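Local coordinates for RavA (Legionella pneumophila str. Paris, PDB 6WO6), which is of unknown molecular activity but is a bacterial effector, probably delivered into the host cell during infection, at residues I134-A139 with A204-V209; S148-N153 with H169-R174; F195-C200 with K238-E243; D232-I237 with I249-A254. The protein carries 2 engineered substitutions. All blocks are in the same frame, centred on the assembly; numbering follows the deposited sequence.

Interaction 1: I134-A139 with A204-V209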
loop_
_atom_site.group_PDB
_atom_site.type_symbol
_atom_site.label_atom_id
_atom_site.label_comp_id
_atom_site.label_asym_id
_atom_site.label_seq_id
_atom_site.Cartn_x
_atom_site.Cartn_y
_atom_site.Cartn_z
ATOM N N ILE A 134 -4.270 -5.266 -6.293
ATOM C CA ILE A 134 -3.611 -6.517 -5.934
ATOM C C ILE A 134 -2.222 -6.246 -5.368
ATOM O O ILE A 134 -1.789 -6.902 -4.413
ATOM C CB ILE A 134 -3.554 -7.468 -7.144
ATOM C CG1 ILE A 134 -4.965 -7.834 -7.613
ATOM C CG2 ILE A 134 -2.785 -8.730 -6.792
ATOM C CD1 ILE A 134 -4.989 -8.714 -8.847
ATOM N N ALA A 135 -1.503 -5.277 -5.942
ATOM C CA ALA A 135 -0.188 -4.935 -5.410
ATOM C C ALA A 135 -0.298 -4.398 -3.988
ATOM O O ALA A 135 0.514 -4.743 -3.121
ATOM C CB ALA A 135 0.501 -3.924 -6.326
ATOM N N LEU A 136 -1.312 -3.568 -3.724
ATOM C CA LEU A 136 -1.536 -3.067 -2.373
ATOM C C LEU A 136 -1.838 -4.208 -1.411
ATOM O O LEU A 136 -1.297 -4.261 -0.301
ATOM C CB LEU A 136 -2.678 -2.053 -2.377
ATOM C CG LEU A 136 -3.066 -1.474 -1.015
ATOM C CD1 LEU A 136 -2.149 -0.324 -0.630
ATOM C CD2 LEU A 136 -4.520 -1.037 -1.003
ATOM N N ARG A 137 -2.704 -5.138 -1.825
ATOM C CA ARG A 137 -3.050 -6.259 -0.956
ATOM C C ARG A 137 -1.827 -7.116 -0.646
ATOM O O ARG A 137 -1.613 -7.524 0.505
ATOM C CB ARG A 137 -4.144 -7.105 -1.606
ATOM C CG ARG A 137 -4.746 -8.145 -0.684
ATOM C CD ARG A 137 -5.850 -7.547 0.173
ATOM N NE ARG A 137 -6.218 -8.422 1.282
ATOM C CZ ARG A 137 -6.955 -9.523 1.157
ATOM N NH1 ARG A 137 -7.401 -9.896 -0.036
ATOM N NH2 ARG A 137 -7.238 -10.255 2.225
ATOM N N LEU A 138 -1.009 -7.395 -1.664
ATOM C CA LEU A 138 0.188 -8.202 -1.452
ATOM C C LEU A 138 1.180 -7.487 -0.544
ATOM O O LEU A 138 1.788 -8.114 0.330
ATOM C CB LEU A 138 0.837 -8.552 -2.791
ATOM C CG LEU A 138 0.054 -9.493 -3.713
ATOM C CD1 LEU A 138 0.850 -9.800 -4.972
ATOM C CD2 LEU A 138 -0.321 -10.777 -2.982
ATOM N N ALA A 139 1.353 -6.175 -0.729
ATOM C CA ALA A 139 2.220 -5.423 0.171
ATOM C C ALA A 139 1.683 -5.435 1.595
ATOM O O ALA A 139 2.465 -5.425 2.553
ATOM C CB ALA A 139 2.381 -3.988 -0.327
ATOM N N ALA A 204 -1.288 4.893 -1.142
ATOM C CA ALA A 204 -1.363 5.701 0.073
ATOM C C ALA A 204 -1.947 4.938 1.256
ATOM O O ALA A 204 -1.640 5.279 2.407
ATOM C CB ALA A 204 -2.186 6.963 -0.184
ATOM N N SER A 205 -2.772 3.916 1.003
ATOM C CA SER A 205 -3.330 3.130 2.101
ATOM C C SER A 205 -2.239 2.506 2.960
ATOM O O SER A 205 -2.452 2.262 4.153
ATOM C CB SER A 205 -4.252 2.039 1.559
ATOM O OG SER A 205 -5.209 2.576 0.666
ATOM N N LEU A 206 -1.064 2.251 2.376
ATOM C CA LEU A 206 0.047 1.684 3.131
ATOM C C LEU A 206 0.506 2.587 4.267
ATOM O O LEU A 206 1.149 2.103 5.206
ATOM C CB LEU A 206 1.224 1.393 2.199
ATOM C CG LEU A 206 1.030 0.246 1.213
ATOM C CD1 LEU A 206 2.310 -0.004 0.432
ATOM C CD2 LEU A 206 0.592 -1.003 1.956
ATOM N N PHE A 207 0.205 3.883 4.210
ATOM C CA PHE A 207 0.587 4.759 5.310
ATOM C C PHE A 207 -0.362 4.658 6.497
ATOM O O PHE A 207 -0.060 5.213 7.561
ATOM C CB PHE A 207 0.688 6.204 4.811
ATOM C CG PHE A 207 1.824 6.422 3.853
ATOM C CD1 PHE A 207 3.080 6.779 4.316
ATOM C CD2 PHE A 207 1.646 6.238 2.491
ATOM C CE1 PHE A 207 4.133 6.961 3.436
ATOM C CE2 PHE A 207 2.694 6.424 1.605
ATOM C CZ PHE A 207 3.938 6.784 2.077
ATOM N N ASN A 208 -1.475 3.928 6.358
ATOM C CA ASN A 208 -2.375 3.703 7.485
ATOM C C ASN A 208 -1.679 3.026 8.659
ATOM O O ASN A 208 -2.222 3.021 9.768
ATOM C CB ASN A 208 -3.573 2.862 7.039
ATOM C CG ASN A 208 -4.516 3.622 6.123
ATOM O OD1 ASN A 208 -4.323 4.809 5.860
ATOM N ND2 ASN A 208 -5.540 2.934 5.626
ATOM N N VAL A 209 -0.491 2.458 8.441
ATOM C CA VAL A 209 0.237 1.816 9.528
ATOM C C VAL A 209 0.775 2.850 10.514
ATOM O O VAL A 209 0.981 2.537 11.692
ATOM C CB VAL A 209 1.360 0.927 8.956
ATOM C CG1 VAL A 209 2.393 1.765 8.216
ATOM C CG2 VAL A 209 2.017 0.105 10.053
#
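L136 reaches across from helix 131-141 to S205 and L206. Its CB does not point at the other segment; the branch beyond it covers the gap. With CG opposite the backbone N (chi1 178°), the two methyls are carried forward together and divide the work. CD1 takes the inner place, 3.7 Å from L206 CG and about as far from L206 CD2, and it also meets S205 CB at 3.8 Å. CD2 lies further out, 4.0 Å from S205 OG and against S205 CB, so the serine's methylene serves as the edge of an apolar patch. The two leucines run past one another in opposite directions, and L206 also touches the next helical turn: its CD1 is 4.1 Å from A139 CB. F203 covers L136 and A135 from beside the contact, while the carbonyl of A139 is bound by R174 of helix 162-181. The contact sets one face of a helix, residues three apart, against the 3-10 segment that follows helix 197-202, joining elements distant in sequence near the middle of an elongated, all-helical fold.

Interaction 2: S148-N153 with H169-R174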
loop_
_atom_site.group_PDB
_atom_site.type_symbol
_atom_site.label_atom_id
_atom_site.label_comp_id
_atom_site.label_asym_id
_atom_site.label_seq_id
_atom_site.Cartn_x
_atom_site.Cartn_y
_atom_site.Cartn_z
ATOM N N SER A 148 10.745 -10.617 -1.286
ATOM C CA SER A 148 11.464 -10.718 -2.549
ATOM C C SER A 148 11.194 -12.026 -3.279
ATOM O O SER A 148 11.438 -12.104 -4.488
ATOM C CB SER A 148 12.967 -10.555 -2.318
ATOM O OG SER A 148 13.455 -11.538 -1.423
ATOM N N ARG A 149 10.697 -13.052 -2.585
ATOM C CA ARG A 149 10.387 -14.298 -3.278
ATOM C C ARG A 149 9.071 -14.180 -4.038
ATOM O O ARG A 149 9.009 -14.495 -5.234
ATOM C CB ARG A 149 10.346 -15.462 -2.285
ATOM C CG ARG A 149 10.002 -16.803 -2.918
ATOM C CD ARG A 149 10.914 -17.920 -2.433
ATOM N NE ARG A 149 12.065 -18.105 -3.314
ATOM C CZ ARG A 149 12.032 -18.802 -4.447
ATOM N NH1 ARG A 149 13.126 -18.921 -5.188
ATOM N NH2 ARG A 149 10.904 -19.378 -4.844
ATOM N N VAL A 150 8.014 -13.722 -3.351
ATOM C CA VAL A 150 6.747 -13.388 -4.005
ATOM C C VAL A 150 7.021 -12.627 -5.291
ATOM O O VAL A 150 6.682 -13.082 -6.390
ATOM C CB VAL A 150 5.843 -12.571 -3.062
ATOM C CG1 VAL A 150 4.624 -12.040 -3.802
ATOM C CG2 VAL A 150 5.409 -13.399 -1.868
ATOM N N SER A 151 7.679 -11.471 -5.158
ATOM C CA SER A 151 8.011 -10.636 -6.309
ATOM C C SER A 151 8.645 -11.457 -7.426
ATOM O O SER A 151 8.217 -11.382 -8.584
ATOM C CB SER A 151 8.942 -9.500 -5.875
ATOM O OG SER A 151 9.026 -8.495 -6.872
ATOM N N GLN A 152 9.645 -12.281 -7.088
ATOM C CA GLN A 152 10.331 -13.053 -8.121
ATOM C C GLN A 152 9.351 -13.916 -8.903
ATOM O O GLN A 152 9.375 -13.927 -10.140
ATOM C CB GLN A 152 11.431 -13.921 -7.509
ATOM C CG GLN A 152 12.233 -14.684 -8.554
ATOM C CD GLN A 152 13.103 -15.775 -7.957
ATOM O OE1 GLN A 152 12.950 -16.954 -8.287
ATOM N NE2 GLN A 152 14.027 -15.387 -7.086
ATOM N N ASN A 153 8.460 -14.622 -8.198
ATOM C CA ASN A 153 7.452 -15.427 -8.881
ATOM C C ASN A 153 6.662 -14.577 -9.867
ATOM O O ASN A 153 6.487 -14.958 -11.031
ATOM C CB ASN A 153 6.523 -16.087 -7.858
ATOM C CG ASN A 153 7.132 -17.330 -7.228
ATOM O OD1 ASN A 153 8.337 -17.560 -7.319
ATOM N ND2 ASN A 153 6.295 -18.138 -6.585
ATOM N N HIS A 169 6.677 -1.675 -6.846
ATOM C CA HIS A 169 6.518 -0.344 -6.267
ATOM C C HIS A 169 5.892 -0.408 -4.876
ATOM O O HIS A 169 6.362 0.248 -3.934
ATOM C CB HIS A 169 5.673 0.523 -7.199
ATOM C CG HIS A 169 6.351 0.859 -8.490
ATOM N ND1 HIS A 169 5.665 1.347 -9.582
ATOM C CD2 HIS A 169 7.650 0.788 -8.862
ATOM C CE1 HIS A 169 6.514 1.556 -10.574
ATOM N NE2 HIS A 169 7.725 1.225 -10.163
ATOM N N ALA A 170 4.815 -1.187 -4.732
ATOM C CA ALA A 170 4.147 -1.291 -3.438
ATOM C C ALA A 170 5.057 -1.928 -2.395
ATOM O O ALA A 170 5.080 -1.492 -1.235
ATOM C CB ALA A 170 2.848 -2.086 -3.574
ATOM N N PHE A 171 5.814 -2.959 -2.787
ATOM C CA PHE A 171 6.771 -3.559 -1.862
ATOM C C PHE A 171 7.816 -2.547 -1.414
ATOM O O PHE A 171 8.181 -2.502 -0.232
ATOM C CB PHE A 171 7.443 -4.770 -2.511
ATOM C CG PHE A 171 6.647 -6.037 -2.404
ATOM C CD1 PHE A 171 5.694 -6.190 -1.411
ATOM C CD2 PHE A 171 6.856 -7.080 -3.293
ATOM C CE1 PHE A 171 4.960 -7.360 -1.307
ATOM C CE2 PHE A 171 6.126 -8.252 -3.195
ATOM C CZ PHE A 171 5.176 -8.391 -2.202
ATOM N N ALA A 172 8.312 -1.723 -2.346
ATOM C CA ALA A 172 9.296 -0.707 -1.981
ATOM C C ALA A 172 8.717 0.296 -0.991
ATOM O O ALA A 172 9.378 0.669 -0.011
ATOM C CB ALA A 172 9.798 0.011 -3.235
ATOM N N VAL A 173 7.487 0.751 -1.236
ATOM C CA VAL A 173 6.874 1.727 -0.337
ATOM C C VAL A 173 6.685 1.129 1.055
ATOM O O VAL A 173 6.961 1.784 2.069
ATOM C CB VAL A 173 5.551 2.245 -0.926
ATOM C CG1 VAL A 173 4.755 2.996 0.130
ATOM C CG2 VAL A 173 5.831 3.150 -2.111
ATOM N N ARG A 174 6.233 -0.126 1.127
ATOM C CA ARG A 174 6.071 -0.774 2.429
ATOM C C ARG A 174 7.409 -0.905 3.151
ATOM O O ARG A 174 7.518 -0.609 4.350
ATOM C CB ARG A 174 5.418 -2.145 2.253
ATOM C CG ARG A 174 5.251 -2.926 3.547
ATOM C CD ARG A 174 3.971 -2.546 4.272
ATOM N NE ARG A 174 3.973 -3.004 5.658
ATOM C CZ ARG A 174 3.641 -4.232 6.048
ATOM N NH1 ARG A 174 3.676 -4.552 7.334
ATOM N NH2 ARG A 174 3.278 -5.141 5.155
#
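F171 sets its CG beside its own backbone N, opposite the carbonyl carbon (chi1 -84°), and V150 holds CG1 opposite its N (chi1 171°); together these torsions send the ring from one helix and a methyl from the other into the same space. The helices are 147-157 and 162-181, consecutive in the chain and running in roughly opposite directions, so this is the packing of a helical hairpin, with one aromatic side chain making the second segment's share of this contact. F171 points at its neighbour and offers the rim of its ring rather than a face. V150 CG1 arrives close to the ring plane, 4.0 Å from CZ, and the two side chains cross at about a right angle. One residue on, S151 packs against the adjoining side of the rim: its CB is 4.1 Å from CE2 and about equally far from CD2. The serine's CB makes the nearer contact, and its OG lies only slightly farther from the same side of the ring. The contact buries just 111 Å² between the segments, but neighbours close round it. A139 and T142 also touch F171, and V150 rests in addition on H103 and L107 of helix 102-107. That helix is tied to helix 147-157 by a hydrogen bond from N153 ND2 to the carbonyl of I106. The ring comes close enough to meet main chain as well as side chains: S151 N lies near its plane, 4.1 Å from CE2.

Interaction 3: F195-C200 with K238-E243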
loop_
_atom_site.group_PDB
_atom_site.type_symbol
_atom_site.label_atom_id
_atom_site.label_comp_id
_atom_site.label_asym_id
_atom_site.label_seq_id
_atom_site.Cartn_x
_atom_site.Cartn_y
_atom_site.Cartn_z
ATOM N N PHE A 195 13.068 7.689 -3.736
ATOM C CA PHE A 195 11.778 8.263 -3.380
ATOM C C PHE A 195 10.961 8.550 -4.633
ATOM O O PHE A 195 11.422 9.237 -5.551
ATOM C CB PHE A 195 11.948 9.545 -2.567
ATOM C CG PHE A 195 10.644 10.169 -2.165
ATOM C CD1 PHE A 195 10.001 9.773 -1.004
ATOM C CD2 PHE A 195 10.044 11.130 -2.962
ATOM C CE1 PHE A 195 8.793 10.334 -0.640
ATOM C CE2 PHE A 195 8.834 11.690 -2.606
ATOM C CZ PHE A 195 8.209 11.296 -1.443
ATOM N N LYS A 196 9.733 8.038 -4.659
ATOM C CA LYS A 196 8.835 8.187 -5.800
ATOM C C LYS A 196 7.479 8.644 -5.284
ATOM O O LYS A 196 6.745 7.859 -4.674
ATOM C CB LYS A 196 8.728 6.877 -6.579
ATOM C CG LYS A 196 10.044 6.472 -7.228
ATOM C CD LYS A 196 10.076 5.009 -7.620
ATOM C CE LYS A 196 11.460 4.630 -8.124
ATOM N NZ LYS A 196 11.642 3.157 -8.223
ATOM N N ILE A 197 7.151 9.914 -5.531
ATOM C CA ILE A 197 5.915 10.488 -5.007
ATOM C C ILE A 197 4.702 9.763 -5.577
ATOM O O ILE A 197 3.694 9.569 -4.884
ATOM C CB ILE A 197 5.867 12.000 -5.302
ATOM C CG1 ILE A 197 4.568 12.614 -4.781
ATOM C CG2 ILE A 197 6.039 12.271 -6.790
ATOM C CD1 ILE A 197 4.437 12.556 -3.279
ATOM N N ASP A 198 4.780 9.337 -6.841
ATOM C CA ASP A 198 3.641 8.661 -7.452
ATOM C C ASP A 198 3.430 7.273 -6.860
ATOM O O ASP A 198 2.287 6.815 -6.766
ATOM C CB ASP A 198 3.809 8.587 -8.973
ATOM C CG ASP A 198 5.059 7.844 -9.396
ATOM O OD1 ASP A 198 6.132 8.083 -8.803
ATOM O OD2 ASP A 198 4.968 7.017 -10.331
ATOM N N SER A 199 4.503 6.599 -6.439
ATOM C CA SER A 199 4.333 5.332 -5.732
ATOM C C SER A 199 3.686 5.549 -4.370
ATOM O O SER A 199 2.848 4.746 -3.943
ATOM C CB SER A 199 5.676 4.617 -5.576
ATOM O OG SER A 199 6.092 4.027 -6.793
ATOM N N CYS A 200 4.064 6.628 -3.675
ATOM C CA CYS A 200 3.435 6.944 -2.395
ATOM C C CYS A 200 1.952 7.249 -2.571
ATOM O O CYS A 200 1.120 6.805 -1.771
ATOM C CB CYS A 200 4.142 8.125 -1.729
ATOM S SG CYS A 200 5.850 7.810 -1.201
ATOM N N LYS A 238 2.425 16.775 2.214
ATOM C CA LYS A 238 1.227 17.366 1.623
ATOM C C LYS A 238 0.939 16.803 0.239
ATOM O O LYS A 238 -0.191 16.920 -0.247
ATOM C CB LYS A 238 1.358 18.891 1.564
ATOM C CG LYS A 238 0.822 19.597 2.803
ATOM C CD LYS A 238 1.894 20.428 3.486
ATOM C CE LYS A 238 1.810 21.899 3.098
ATOM N NZ LYS A 238 0.600 22.563 3.664
ATOM N N GLY A 239 1.928 16.194 -0.399
ATOM C CA GLY A 239 1.726 15.573 -1.688
ATOM C C GLY A 239 0.995 14.247 -1.621
ATOM O O GLY A 239 0.100 13.997 -2.433
ATOM N N PHE A 240 1.363 13.374 -0.680
ATOM C CA PHE A 240 0.683 12.083 -0.577
ATOM C C PHE A 240 -0.201 11.952 0.664
ATOM O O PHE A 240 -0.716 10.861 0.927
ATOM C CB PHE A 240 1.690 10.924 -0.647
ATOM C CG PHE A 240 2.613 10.821 0.536
ATOM C CD1 PHE A 240 2.229 10.139 1.680
ATOM C CD2 PHE A 240 3.882 11.373 0.489
ATOM C CE1 PHE A 240 3.079 10.039 2.766
ATOM C CE2 PHE A 240 4.739 11.271 1.571
ATOM C CZ PHE A 240 4.336 10.599 2.710
ATOM N N CYS A 241 -0.399 13.026 1.425
ATOM C CA CYS A 241 -1.321 13.010 2.553
ATOM C C CYS A 241 -2.305 14.164 2.429
ATOM O O CYS A 241 -2.070 15.136 1.707
ATOM C CB CYS A 241 -0.597 13.109 3.904
ATOM S SG CYS A 241 0.274 11.622 4.414
ATOM N N ALA A 242 -3.416 14.045 3.151
ATOM C CA ALA A 242 -4.362 15.147 3.246
ATOM C C ALA A 242 -3.738 16.310 4.007
ATOM O O ALA A 242 -2.951 16.115 4.938
ATOM C CB ALA A 242 -5.645 14.690 3.940
ATOM N N GLU A 243 -4.086 17.530 3.597
ATOM C CA GLU A 243 -3.555 18.714 4.263
ATOM C C GLU A 243 -4.014 18.806 5.712
ATOM O O GLU A 243 -3.332 19.434 6.531
ATOM C CB GLU A 243 -3.960 19.969 3.486
ATOM C CG GLU A 243 -3.302 21.253 3.965
ATOM C CD GLU A 243 -3.563 22.417 3.031
ATOM O OE1 GLU A 243 -2.712 23.330 2.959
ATOM O OE2 GLU A 243 -4.617 22.415 2.360
#
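A cysteine sulfur-aromatic contact joins C200 to F240. SG sits above the ring at a distance, 4.7 Å from its centroid and 21° off the normal, while CB comes nearer to the root of the ring, 3.8 Å from CG. I197, one helical turn earlier, approaches from a different direction: its CD1 lies in the ring plane at the edge, 4.0 Å from CD2, and also packs on the main chain at G239 C, 4.2 Å away. In the fold, this is where the last turn of helix 230-240 lies against the first turn of helix 197-202, which has K196 at its N-cap position. F240 has CG between its backbone N and carbonyl carbon (chi1 68°), a placement that leaves the ring beside C200 and I197. F207 stacks on the same ring, and F190 of helix 188-191 touches it too, so F240 sits among aromatic neighbours in the interior. Beyond the helix end the chain leaves helical geometry at C241. Just before that point, F240 CB is itself part of the contact, 3.9 Å from C200 CB and 4.1 Å from I197 CD1.

Interaction 4: D232-I237 with I249-A254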
loop_
_atom_site.group_PDB
_atom_site.type_symbol
_atom_site.label_atom_id
_atom_site.label_comp_id
_atom_site.label_asym_id
_atom_site.label_seq_id
_atom_site.Cartn_x
_atom_site.Cartn_y
_atom_site.Cartn_z
ATOM N N ASP A 232 11.109 20.408 1.849
ATOM C CA ASP A 232 10.921 19.271 0.952
ATOM C C ASP A 232 10.089 18.179 1.616
ATOM O O ASP A 232 9.159 17.629 1.009
ATOM C CB ASP A 232 12.287 18.737 0.522
ATOM C CG ASP A 232 12.189 17.496 -0.331
ATOM O OD1 ASP A 232 11.771 17.617 -1.503
ATOM O OD2 ASP A 232 12.533 16.402 0.169
ATOM N N VAL A 233 10.415 17.852 2.870
ATOM C CA VAL A 233 9.641 16.862 3.620
ATOM C C VAL A 233 8.181 17.291 3.719
ATOM O O VAL A 233 7.260 16.487 3.513
ATOM C CB VAL A 233 10.258 16.649 5.014
ATOM C CG1 VAL A 233 9.345 15.797 5.874
ATOM C CG2 VAL A 233 11.629 16.009 4.894
ATOM N N VAL A 234 7.949 18.567 4.037
ATOM C CA VAL A 234 6.578 19.040 4.214
ATOM C C VAL A 234 5.811 18.986 2.895
ATOM O O VAL A 234 4.644 18.574 2.856
ATOM C CB VAL A 234 6.577 20.454 4.821
ATOM C CG1 VAL A 234 5.165 21.000 4.909
ATOM C CG2 VAL A 234 7.214 20.428 6.198
ATOM N N MET A 235 6.452 19.399 1.795
ATOM C CA MET A 235 5.782 19.368 0.499
ATOM C C MET A 235 5.447 17.942 0.092
ATOM O O MET A 235 4.365 17.684 -0.443
ATOM C CB MET A 235 6.647 20.039 -0.570
ATOM C CG MET A 235 6.878 21.522 -0.349
ATOM S SD MET A 235 5.347 22.469 -0.213
ATOM C CE MET A 235 5.056 22.894 -1.925
ATOM N N LYS A 236 6.348 16.994 0.359
ATOM C CA LYS A 236 6.061 15.604 0.012
ATOM C C LYS A 236 4.910 15.046 0.844
ATOM O O LYS A 236 4.027 14.354 0.310
ATOM C CB LYS A 236 7.323 14.757 0.175
ATOM C CG LYS A 236 8.299 14.949 -0.978
ATOM C CD LYS A 236 9.682 14.403 -0.681
ATOM C CE LYS A 236 10.611 14.654 -1.857
ATOM N NZ LYS A 236 12.009 14.247 -1.562
ATOM N N ILE A 237 4.890 15.343 2.147
ATOM C CA ILE A 237 3.779 14.893 2.987
ATOM C C ILE A 237 2.463 15.464 2.471
ATOM O O ILE A 237 1.483 14.734 2.283
ATOM C CB ILE A 237 4.022 15.271 4.458
ATOM C CG1 ILE A 237 5.248 14.532 4.998
ATOM C CG2 ILE A 237 2.795 14.948 5.295
ATOM C CD1 ILE A 237 5.736 15.057 6.327
ATOM N N ILE A 249 -0.099 18.151 10.075
ATOM C CA ILE A 249 -0.263 19.076 11.193
ATOM C C ILE A 249 0.863 18.892 12.201
ATOM O O ILE A 249 1.521 19.858 12.613
ATOM C CB ILE A 249 -1.641 18.881 11.855
ATOM C CG1 ILE A 249 -2.773 19.092 10.847
ATOM C CG2 ILE A 249 -1.811 19.828 13.027
ATOM C CD1 ILE A 249 -4.152 18.814 11.419
ATOM N N LYS A 250 1.114 17.640 12.599
ATOM C CA LYS A 250 2.089 17.388 13.655
ATOM C C LYS A 250 3.506 17.711 13.196
ATOM O O LYS A 250 4.289 18.283 13.962
ATOM C CB LYS A 250 1.991 15.940 14.133
ATOM C CG LYS A 250 0.597 15.539 14.591
ATOM C CD LYS A 250 0.529 15.224 16.066
ATOM C CE LYS A 250 -0.883 14.808 16.446
ATOM N NZ LYS A 250 -1.045 14.603 17.910
ATOM N N VAL A 251 3.858 17.364 11.953
ATOM C CA VAL A 251 5.206 17.639 11.462
ATOM C C VAL A 251 5.454 19.142 11.394
ATOM O O VAL A 251 6.513 19.635 11.815
ATOM C CB VAL A 251 5.422 16.960 10.096
ATOM C CG1 VAL A 251 6.655 17.511 9.409
ATOM C CG2 VAL A 251 5.552 15.458 10.274
ATOM N N GLN A 252 4.480 19.899 10.879
ATOM C CA GLN A 252 4.662 21.343 10.795
ATOM C C GLN A 252 4.741 21.973 12.183
ATOM O O GLN A 252 5.567 22.866 12.419
ATOM C CB GLN A 252 3.539 21.962 9.960
ATOM C CG GLN A 252 3.544 21.486 8.503
ATOM C CD GLN A 252 2.635 22.301 7.601
ATOM O OE1 GLN A 252 3.027 23.353 7.091
ATOM N NE2 GLN A 252 1.414 21.816 7.394
ATOM N N SER A 253 3.924 21.496 13.128
ATOM C CA SER A 253 3.979 22.071 14.468
ATOM C C SER A 253 5.271 21.700 15.190
ATOM O O SER A 253 5.784 22.498 15.982
ATOM C CB SER A 253 2.763 21.634 15.285
ATOM O OG SER A 253 3.067 20.501 16.078
ATOM N N ALA A 254 5.826 20.514 14.923
ATOM C CA ALA A 254 7.094 20.144 15.544
ATOM C C ALA A 254 8.240 20.979 14.988
ATOM O O ALA A 254 9.120 21.420 15.740
ATOM C CB ALA A 254 7.367 18.654 15.344
#
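V251 and Q252 carry the second segment's side of this contact, against I237 and V234 of helix 230-240. The two helical segments are nearly antiparallel, 164° between their directions with axes 10.5 Å apart, as in a helical hairpin. Taken in order along 249-254, K250 turns to another neighbour and makes a salt bridge with E286. V251 points toward helix 230-240: its CG1 and CG2 straddle I237 CD1, which lies 4.0 Å from CG2, so the valine and isoleucine meet tip to tip. V251 CG1 also faces V234 CG2, more loosely, at 4.4 Å. Q252 follows with its chain extended beyond CG. It crosses V234 at about a right angle and lays CG, CD and OE1 along V234 CG1, with OE1 3.9 Å from that methyl. S253 stays on its own helix, its hydroxyl making a weak hydrogen bond to the carbonyl of K250, and A254 packs on A222 and F287. On the first segment K236 NZ reaches D232 OD2 at 2.8 Å and also bonds the carbonyl of F190. The join itself thus rests on van der Waals contact: methyls meet methyls at V251, and beside them a methyl of V234 lies against the end of a glutamine, from CG to OE1.

Interactions 1, 2 and 3 form a mutually touching cluster in the middle of the elongated all-helical molecule, and interaction 4 is attached to it through interaction 3. Interaction 1 lies about 2 Å from the chain centre and interaction 4 about 21 Å, centre to centre. Interaction 2 falls wholly within the span that interaction 1 bridges, while S199 links 3 to H169 and V173 of 2. Along the sequence, 1 alternates with 3 and 3 with 4, whereas 1 closes before 4 opens and the two do not touch. Interactions 3 and 4 share helix 230-240, with centres about 12 Å apart. The arrangement is consistent with a continuous packed core through the middle of the elongated fold.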